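Local atomic coordinates of Adenylate/guanylate cyclase/hydrolase, alpha/beta fold family (Ruegeria pomeroyi, PDB entry 3MR7), a protein that probably acts as an adenylate cyclase, this chain being the nucleotide cyclase catalytic domain of a longer protein. Residues Ile52-Thr55 against Met60-Arg63; Cys73-Gln78 against Trp168-Asp173; Gln83-Thr88 against Glu92-Arg97. All coordinates share one frame; numbering follows the deposited sequence.

Interaction 1. Residues Ile52-Thr55 against Met60-Arg63; sequences IVKT and MLAR
The bend at the last torsion of Met-60 (chi3 -82°), a residue modelled as selenomethionine, turns its methyl CE toward Ile-52. Ile-52 sets CG1 beside its own backbone N (chi1 -74°), and Ile-52 CG1 lies 3.4 Å from Met-60 CE. The two side chains cross at about a right angle. They belong to a beta hairpin, strands 51-56 and 59-64, which carries a classic beta bulge. At the bulge Val-53 and Lys-54 both face Leu-61. Val-53 N donates to Leu-61 O at 2.7 Å. Lys-54 N reaches Leu-61 O only weakly, at 3.4 Å. In return Leu-61 N donates to Lys-54 O at 3.0 Å. Beyond the bulge, Thr-55 pairs with Met-60 at a non-hydrogen-bonded position, and Thr-55 CG2 touches Met-60 CB at 3.6 Å. Ile-52, Thr-55, Met-60 and Ala-62 share one face of the sheet. Arg-37 of helix 27-47 packs on the first three, and Leu-21 of the second subunit packs on Thr-55 and Met-60. Lys-54 and Leu-61 lie on the other face, where Leu-61 touches Ile-112 and Lys-54 NZ forms a salt bridge with Asp-111. The bulge points Val-53 toward the partner strand. Val-53 CG2 lies at the edge of the Arg-63 guanidinium, near its plane, and 4.0 Å from Arg-63 CD.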
loop_
_atom_site.group_PDB
_atom_site.type_symbol
_atom_site.label_atom_id
_atom_site.label_comp_id
_atom_site.label_asym_id
_atom_site.label_seq_id
_atom_site.Cartn_x
_atom_site.Cartn_y
_atom_site.Cartn_z
ATOM N N ILE A 52 -6.712 0.465 21.185
ATOM C CA ILE A 52 -7.157 0.011 19.886
ATOM C C ILE A 52 -8.604 0.435 19.682
ATOM O O ILE A 52 -9.415 0.268 20.561
ATOM C CB ILE A 52 -7.091 -1.490 19.794
ATOM C CG1 ILE A 52 -5.632 -1.933 19.659
ATOM C CG2 ILE A 52 -7.919 -1.946 18.625
ATOM C CD1 ILE A 52 -5.342 -3.285 20.297
ATOM N N VAL A 53 -8.916 1.012 18.532
ATOM C CA VAL A 53 -10.286 1.336 18.181
ATOM C C VAL A 53 -10.899 0.172 17.425
ATOM O O VAL A 53 -12.047 -0.143 17.619
ATOM C CB VAL A 53 -10.334 2.520 17.244
ATOM C CG1 VAL A 53 -11.704 2.603 16.591
ATOM C CG2 VAL A 53 -9.964 3.802 17.983
ATOM N N LYS A 54 -10.136 -0.463 16.550
ATOM C CA LYS A 54 -10.687 -1.543 15.739
ATOM C C LYS A 54 -9.708 -2.082 14.702
ATOM O O LYS A 54 -8.798 -1.395 14.267
ATOM C CB LYS A 54 -11.918 -1.048 15.003
ATOM C CG LYS A 54 -11.602 -0.295 13.748
ATOM C CD LYS A 54 -12.727 0.645 13.442
ATOM C CE LYS A 54 -12.677 1.105 12.029
ATOM N NZ LYS A 54 -13.663 2.173 11.884
ATOM N N THR A 55 -9.885 -3.326 14.304
ATOM C CA THR A 55 -9.120 -3.780 13.174
ATOM C C THR A 55 -10.154 -4.164 12.153
ATOM O O THR A 55 -11.158 -4.776 12.472
ATOM C CB THR A 55 -8.175 -4.931 13.519
ATOM O OG1 THR A 55 -8.923 -6.134 13.649
ATOM C CG2 THR A 55 -7.530 -4.670 14.824
HETATM N N MSE A 60 -5.477 -1.945 11.351
HETATM C CA MSE A 60 -5.835 -1.548 12.701
HETATM C C MSE A 60 -5.699 -0.052 12.973
HETATM O O MSE A 60 -4.915 0.642 12.349
HETATM C CB MSE A 60 -5.033 -2.349 13.707
HETATM C CG MSE A 60 -4.635 -1.551 14.916
HETATM SE SE MSE A 60 -3.351 -2.558 15.960
HETATM C CE MSE A 60 -4.633 -3.681 16.902
ATOM N N LEU A 61 -6.471 0.433 13.928
ATOM C CA LEU A 61 -6.557 1.855 14.192
ATOM C C LEU A 61 -6.515 2.047 15.684
ATOM O O LEU A 61 -7.310 1.457 16.395
ATOM C CB LEU A 61 -7.886 2.347 13.665
ATOM C CG LEU A 61 -8.081 3.798 13.305
ATOM C CD1 LEU A 61 -7.038 4.195 12.344
ATOM C CD2 LEU A 61 -9.429 3.887 12.647
ATOM N N ALA A 62 -5.592 2.847 16.187
ATOM C CA ALA A 62 -5.532 3.032 17.634
ATOM C C ALA A 62 -5.386 4.494 17.925
ATOM O O ALA A 62 -5.010 5.260 17.055
ATOM C CB ALA A 62 -4.388 2.252 18.250
ATOM N N ARG A 63 -5.676 4.894 19.150
ATOM C CA ARG A 63 -5.578 6.301 19.471
ATOM C C ARG A 63 -4.935 6.529 20.806
ATOM O O ARG A 63 -5.019 5.702 21.700
ATOM C CB ARG A 63 -6.946 6.962 19.431
ATOM C CG ARG A 63 -7.823 6.625 20.608
ATOM C CD ARG A 63 -9.248 6.987 20.294
ATOM N NE ARG A 63 -10.146 6.380 21.252
ATOM C CZ ARG A 63 -10.454 6.920 22.424
ATOM N NH1 ARG A 63 -9.936 8.086 22.786
ATOM N NH2 ARG A 63 -11.286 6.289 23.231
#

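Interaction 2. Residues Cys73-Gln78 against Trp168-Asp173; sequences CALEIQ and WQWVPD
Trp-170 reaches across to Leu-75 and Gln-78 with its six-membered ring. Its CB and CG carry the indole toward helix 67-84, with CG opposite the backbone N (chi1 168°). Beyond CG the ring slides beneath one methyl, Leu-75 CD2. All six atoms of the six-membered ring of Trp-170, from CD2 and CE2 at the fusion to CZ3 and CH2 at the far end, lie 3.7 to 3.9 Å from Leu-75 CD2. Such near-equal distances show the methyl centred over the ring. This is a CH-pi contact: Leu-75 CD2 stands 3.5 Å from the centroid of the six-membered ring of Trp-170, almost on the ring normal. The far end also meets Gln-78, whose CB approaches at the ring edge, 3.8 Å from Trp-170 CZ3. Pro-172 N lies over the opposite face, offset toward the rim. The contact joins the helix to the end of strand 161-170 in the cyclase domain. Ile-132 of the neighbouring strand touches both Leu-75 and Trp-170. The Gln-78 amide turns away, and its NE2 donates to Ala-131 O. No hydrogen bond crosses between the segments, so the contact rests on dispersion and on the fit of a methyl over a flat ring.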
loop_
_atom_site.group_PDB
_atom_site.type_symbol
_atom_site.label_atom_id
_atom_site.label_comp_id
_atom_site.label_asym_id
_atom_site.label_seq_id
_atom_site.Cartn_x
_atom_site.Cartn_y
_atom_site.Cartn_z
ATOM N N CYS A 73 5.377 4.537 20.707
ATOM C CA CYS A 73 4.761 3.237 20.577
ATOM C C CYS A 73 5.136 2.612 19.227
ATOM O O CYS A 73 5.569 1.459 19.175
ATOM C CB CYS A 73 3.258 3.369 20.767
ATOM S SG CYS A 73 2.319 1.901 20.519
ATOM N N ALA A 74 5.001 3.377 18.146
ATOM C CA ALA A 74 5.380 2.898 16.798
ATOM C C ALA A 74 6.879 2.624 16.675
ATOM O O ALA A 74 7.312 1.686 16.012
ATOM C CB ALA A 74 4.938 3.908 15.701
ATOM N N LEU A 75 7.678 3.475 17.283
ATOM C CA LEU A 75 9.096 3.271 17.221
ATOM C C LEU A 75 9.456 1.990 17.986
ATOM O O LEU A 75 10.320 1.242 17.556
ATOM C CB LEU A 75 9.802 4.495 17.780
ATOM C CG LEU A 75 9.909 5.643 16.786
ATOM C CD1 LEU A 75 10.387 6.881 17.497
ATOM C CD2 LEU A 75 10.867 5.285 15.662
ATOM N N GLU A 76 8.766 1.749 19.104
ATOM C CA GLU A 76 8.983 0.580 19.956
ATOM C C GLU A 76 8.701 -0.688 19.187
ATOM O O GLU A 76 9.510 -1.629 19.166
ATOM C CB GLU A 76 8.064 0.623 21.172
ATOM C CG GLU A 76 8.409 -0.401 22.245
ATOM C CD GLU A 76 7.367 -0.492 23.389
ATOM O OE1 GLU A 76 6.654 0.508 23.658
ATOM O OE2 GLU A 76 7.272 -1.574 24.027
ATOM N N ILE A 77 7.529 -0.700 18.566
ATOM C CA ILE A 77 7.129 -1.759 17.668
ATOM C C ILE A 77 8.081 -2.013 16.479
ATOM O O ILE A 77 8.545 -3.128 16.297
ATOM C CB ILE A 77 5.727 -1.473 17.138
ATOM C CG1 ILE A 77 4.750 -1.430 18.309
ATOM C CG2 ILE A 77 5.310 -2.534 16.101
ATOM C CD1 ILE A 77 3.326 -1.159 17.905
ATOM N N GLN A 78 8.357 -0.982 15.681
ATOM C CA GLN A 78 9.174 -1.118 14.488
ATOM C C GLN A 78 10.618 -1.509 14.793
ATOM O O GLN A 78 11.204 -2.309 14.088
ATOM C CB GLN A 78 9.129 0.166 13.663
ATOM C CG GLN A 78 7.769 0.479 13.128
ATOM C CD GLN A 78 7.242 -0.645 12.236
ATOM O OE1 GLN A 78 7.161 -1.804 12.664
ATOM N NE2 GLN A 78 6.883 -0.306 10.983
ATOM N N TRP A 168 6.327 13.029 6.668
ATOM C CA TRP A 168 7.680 12.767 7.128
ATOM C C TRP A 168 7.784 11.292 7.426
ATOM O O TRP A 168 6.830 10.671 7.919
ATOM C CB TRP A 168 7.947 13.546 8.401
ATOM C CG TRP A 168 7.903 15.007 8.184
ATOM C CD1 TRP A 168 6.792 15.789 8.066
ATOM C CD2 TRP A 168 9.023 15.873 8.051
ATOM N NE1 TRP A 168 7.150 17.089 7.865
ATOM C CE2 TRP A 168 8.516 17.173 7.850
ATOM C CE3 TRP A 168 10.414 15.680 8.099
ATOM C CZ2 TRP A 168 9.353 18.283 7.678
ATOM C CZ3 TRP A 168 11.238 16.772 7.935
ATOM C CH2 TRP A 168 10.712 18.062 7.718
ATOM N N GLN A 169 8.949 10.734 7.143
ATOM C CA GLN A 169 9.155 9.306 7.303
ATOM C C GLN A 169 10.428 8.943 8.031
ATOM O O GLN A 169 11.478 9.552 7.860
ATOM C CB GLN A 169 9.160 8.610 5.942
ATOM C CG GLN A 169 9.253 7.096 6.026
ATOM C CD GLN A 169 9.230 6.458 4.669
ATOM O OE1 GLN A 169 10.185 6.588 3.904
ATOM N NE2 GLN A 169 8.134 5.772 4.344
ATOM N N TRP A 170 10.326 7.901 8.827
ATOM C CA TRP A 170 11.470 7.338 9.481
ATOM C C TRP A 170 11.585 5.894 9.060
ATOM O O TRP A 170 10.595 5.161 9.019
ATOM C CB TRP A 170 11.264 7.416 10.977
ATOM C CG TRP A 170 12.237 6.610 11.739
ATOM C CD1 TRP A 170 13.450 7.013 12.224
ATOM C CD2 TRP A 170 12.081 5.254 12.126
ATOM N NE1 TRP A 170 14.060 5.981 12.885
ATOM C CE2 TRP A 170 13.238 4.889 12.842
ATOM C CE3 TRP A 170 11.065 4.313 11.952
ATOM C CZ2 TRP A 170 13.409 3.634 13.368
ATOM C CZ3 TRP A 170 11.237 3.085 12.459
ATOM C CH2 TRP A 170 12.400 2.744 13.164
ATOM N N VAL A 171 12.791 5.488 8.711
ATOM C CA VAL A 171 13.056 4.090 8.451
ATOM C C VAL A 171 14.107 3.650 9.413
ATOM O O VAL A 171 14.914 4.441 9.864
ATOM C CB VAL A 171 13.568 3.820 7.027
ATOM C CG1 VAL A 171 12.693 4.514 6.013
ATOM C CG2 VAL A 171 15.012 4.257 6.888
ATOM N N PRO A 172 14.089 2.372 9.751
ATOM C CA PRO A 172 15.105 1.854 10.663
ATOM C C PRO A 172 16.483 1.974 10.055
ATOM O O PRO A 172 16.614 2.115 8.827
ATOM C CB PRO A 172 14.716 0.393 10.843
ATOM C CG PRO A 172 13.627 0.146 9.842
ATOM C CD PRO A 172 13.000 1.420 9.505
ATOM N N ASP A 173 17.486 1.923 10.925
ATOM C CA ASP A 173 18.872 2.122 10.554
ATOM C C ASP A 173 19.241 1.414 9.252
ATOM O O ASP A 173 20.198 1.803 8.590
ATOM C CB ASP A 173 19.788 1.680 11.702
ATOM C CG ASP A 173 19.801 2.678 12.878
ATOM O OD1 ASP A 173 20.860 3.293 13.138
ATOM O OD2 ASP A 173 18.759 2.846 13.547
#

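Interaction 3. Residues Gln83-Thr88 against Glu92-Arg97; sequences QREEDT and ERIQYR
The chain leaves helix 67-84 at Glu-85, makes a type I beta turn to Thr-88, and returns so that the CA atoms of Glu-85 and Arg-93 lie 5.8 Å apart. Glu-85 folds back through a bend at chi2 (-74°), which brings its carboxylate to the returning backbone. Ile-94 N donates to Glu-85 OE1 at 2.6 Å. The bond is fairly straight (161° at the hydrogen), and it meets the oxygen on the anti side, 27° out of the carboxylate plane. The other oxygen, OE2, is held by Arg-32 in a salt bridge and by Tyr-36 OH, both on helix 27-47. The buried carboxylate thus ties that helix to the returning chain. Residues 85-95 form the connection from helix 67-84 to strand 96-107, in the beta-alpha-beta-beta-alpha-beta core of the cyclase fold. Arg-93 runs extended from CG to NE, antiparallel to the Thr-88 side chain. Arg-93 NE donates to Thr-88 O at 2.7 Å, and Arg-93 NH2 adds a weak bond to the same oxygen at 3.3 Å. Glu-86 CA lies over one face of the guanidinium. A leucine in place of Arg-93 would probably leave Thr-88 O without these two donors and the end of the turn less firmly held. The aliphatic part of Arg-93 packs as well, with Arg-93 CG 3.9 Å from Thr-88 CB and 3.8 Å from Glu-85 CB. Thr-88 CG2 meets Glu-92 CB at 3.9 Å.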
loop_
_atom_site.group_PDB
_atom_site.type_symbol
_atom_site.label_atom_id
_atom_site.label_comp_id
_atom_site.label_asym_id
_atom_site.label_seq_id
_atom_site.Cartn_x
_atom_site.Cartn_y
_atom_site.Cartn_z
ATOM N N GLN A 83 14.603 -6.422 15.022
ATOM C CA GLN A 83 15.366 -7.440 15.729
ATOM C C GLN A 83 14.732 -8.806 15.558
ATOM O O GLN A 83 15.417 -9.777 15.255
ATOM C CB GLN A 83 15.445 -7.124 17.215
ATOM C CG GLN A 83 16.146 -5.836 17.550
ATOM C CD GLN A 83 16.330 -5.672 19.047
ATOM O OE1 GLN A 83 17.137 -4.853 19.503
ATOM N NE2 GLN A 83 15.590 -6.467 19.825
ATOM N N ARG A 84 13.421 -8.880 15.753
ATOM C CA ARG A 84 12.724 -10.162 15.771
ATOM C C ARG A 84 12.799 -10.930 14.441
ATOM O O ARG A 84 12.697 -12.165 14.404
ATOM C CB ARG A 84 11.261 -9.965 16.167
ATOM C CG ARG A 84 11.029 -9.300 17.517
ATOM C CD ARG A 84 11.400 -10.207 18.649
ATOM N NE ARG A 84 10.759 -11.527 18.566
ATOM C CZ ARG A 84 9.700 -11.896 19.288
ATOM N NH1 ARG A 84 9.158 -11.026 20.132
ATOM N NH2 ARG A 84 9.184 -13.126 19.167
ATOM N N GLU A 85 12.978 -10.207 13.347
ATOM C CA GLU A 85 12.962 -10.834 12.043
ATOM C C GLU A 85 14.340 -10.868 11.372
ATOM O O GLU A 85 14.440 -11.184 10.189
ATOM C CB GLU A 85 11.954 -10.116 11.134
ATOM C CG GLU A 85 10.501 -10.458 11.435
ATOM C CD GLU A 85 10.109 -11.857 10.961
ATOM O OE1 GLU A 85 9.766 -11.996 9.761
ATOM O OE2 GLU A 85 10.153 -12.810 11.782
ATOM N N GLU A 86 15.402 -10.550 12.108
ATOM C CA GLU A 86 16.698 -10.363 11.456
ATOM C C GLU A 86 17.386 -11.672 11.042
ATOM O O GLU A 86 18.278 -11.669 10.188
ATOM C CB GLU A 86 17.624 -9.529 12.327
ATOM C CG GLU A 86 18.182 -10.319 13.480
ATOM C CD GLU A 86 18.803 -9.448 14.554
ATOM O OE1 GLU A 86 19.153 -8.271 14.264
ATOM O OE2 GLU A 86 18.932 -9.961 15.692
ATOM N N ASP A 87 16.988 -12.788 11.644
ATOM C CA ASP A 87 17.578 -14.073 11.283
ATOM C C ASP A 87 16.705 -14.822 10.284
ATOM O O ASP A 87 16.973 -15.964 9.936
ATOM C CB ASP A 87 17.859 -14.908 12.525
ATOM C CG ASP A 87 19.011 -14.350 13.339
ATOM O OD1 ASP A 87 20.103 -14.176 12.755
ATOM O OD2 ASP A 87 18.831 -14.070 14.548
ATOM N N THR A 88 15.653 -14.149 9.840
ATOM C CA THR A 88 14.828 -14.581 8.729
ATOM C C THR A 88 15.321 -13.832 7.486
ATOM O O THR A 88 15.686 -12.662 7.558
ATOM C CB THR A 88 13.356 -14.201 8.981
ATOM O OG1 THR A 88 12.876 -14.861 10.157
ATOM C CG2 THR A 88 12.473 -14.541 7.784
ATOM N N GLU A 92 11.305 -12.717 3.138
ATOM C CA GLU A 92 10.357 -13.510 3.911
ATOM C C GLU A 92 9.955 -12.862 5.236
ATOM O O GLU A 92 9.057 -13.336 5.917
ATOM C CB GLU A 92 10.923 -14.892 4.186
ATOM C CG GLU A 92 11.098 -15.743 2.959
ATOM C CD GLU A 92 11.535 -17.161 3.301
ATOM O OE1 GLU A 92 12.396 -17.696 2.571
ATOM O OE2 GLU A 92 11.024 -17.735 4.300
ATOM N N ARG A 93 10.629 -11.788 5.608
ATOM C CA ARG A 93 10.350 -11.152 6.885
ATOM C C ARG A 93 8.935 -10.551 6.957
ATOM O O ARG A 93 8.355 -10.132 5.949
ATOM C CB ARG A 93 11.398 -10.084 7.176
ATOM C CG ARG A 93 12.772 -10.649 7.476
ATOM C CD ARG A 93 13.767 -9.532 7.675
ATOM N NE ARG A 93 15.133 -10.037 7.665
ATOM C CZ ARG A 93 16.190 -9.295 7.370
ATOM N NH1 ARG A 93 16.036 -8.017 7.049
ATOM N NH2 ARG A 93 17.397 -9.828 7.389
ATOM N N ILE A 94 8.374 -10.531 8.155
ATOM C CA ILE A 94 7.100 -9.873 8.371
ATOM C C ILE A 94 7.436 -8.430 8.667
ATOM O O ILE A 94 8.300 -8.158 9.479
ATOM C CB ILE A 94 6.352 -10.475 9.586
ATOM C CG1 ILE A 94 5.968 -11.924 9.303
ATOM C CG2 ILE A 94 5.132 -9.640 9.959
ATOM C CD1 ILE A 94 4.877 -12.480 10.211
ATOM N N GLN A 95 6.792 -7.495 7.997
ATOM C CA GLN A 95 6.978 -6.108 8.383
ATOM C C GLN A 95 5.674 -5.372 8.419
ATOM O O GLN A 95 4.829 -5.547 7.537
ATOM C CB GLN A 95 7.883 -5.382 7.414
ATOM C CG GLN A 95 9.275 -5.894 7.338
ATOM C CD GLN A 95 10.044 -5.216 6.200
ATOM O OE1 GLN A 95 9.723 -5.391 5.017
ATOM N NE2 GLN A 95 11.034 -4.420 6.556
ATOM N N TYR A 96 5.523 -4.520 9.418
ATOM C CA TYR A 96 4.358 -3.658 9.453
ATOM C C TYR A 96 4.604 -2.303 8.748
ATOM O O TYR A 96 5.751 -1.914 8.531
ATOM C CB TYR A 96 3.923 -3.489 10.890
ATOM C CG TYR A 96 3.450 -4.784 11.510
ATOM C CD1 TYR A 96 2.220 -5.331 11.171
ATOM C CD2 TYR A 96 4.227 -5.456 12.434
ATOM C CE1 TYR A 96 1.787 -6.511 11.740
ATOM C CE2 TYR A 96 3.819 -6.616 12.997
ATOM C CZ TYR A 96 2.599 -7.153 12.664
ATOM O OH TYR A 96 2.206 -8.345 13.252
ATOM N N ARG A 97 3.530 -1.627 8.336
ATOM C CA ARG A 97 3.591 -0.217 7.902
ATOM C C ARG A 97 2.843 0.583 8.957
ATOM O O ARG A 97 1.878 0.083 9.529
ATOM C CB ARG A 97 2.918 -0.018 6.532
ATOM C CG ARG A 97 3.713 -0.540 5.341
ATOM C CD ARG A 97 3.094 -0.042 4.091
ATOM N NE ARG A 97 1.690 -0.379 4.126
ATOM C CZ ARG A 97 1.183 -1.443 3.529
ATOM N NH1 ARG A 97 1.980 -2.223 2.819
ATOM N NH2 ARG A 97 -0.110 -1.729 3.639
#

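How the interactions relate
Interaction 2 is the buried contact; interactions 1 and 3 are partly buried, and interaction 3 lies farthest from the centre of the chain. Chemistry follows place. The core contact is apolar, the hairpin combines backbone bonds with apolar side chains, and the outer turn relies on a carboxylate and a guanidinium gripping backbone atoms. Interactions 2 and 3 both use helix 67-84, the first along its length and the second just past its end. They touch through Gln-78 NE2 and Tyr-96 O, a probable hydrogen bond of 3.1 Å. Interaction 1 touches neither, but its strand 59-64 precedes that helix in the chain. All three reach the same sheet.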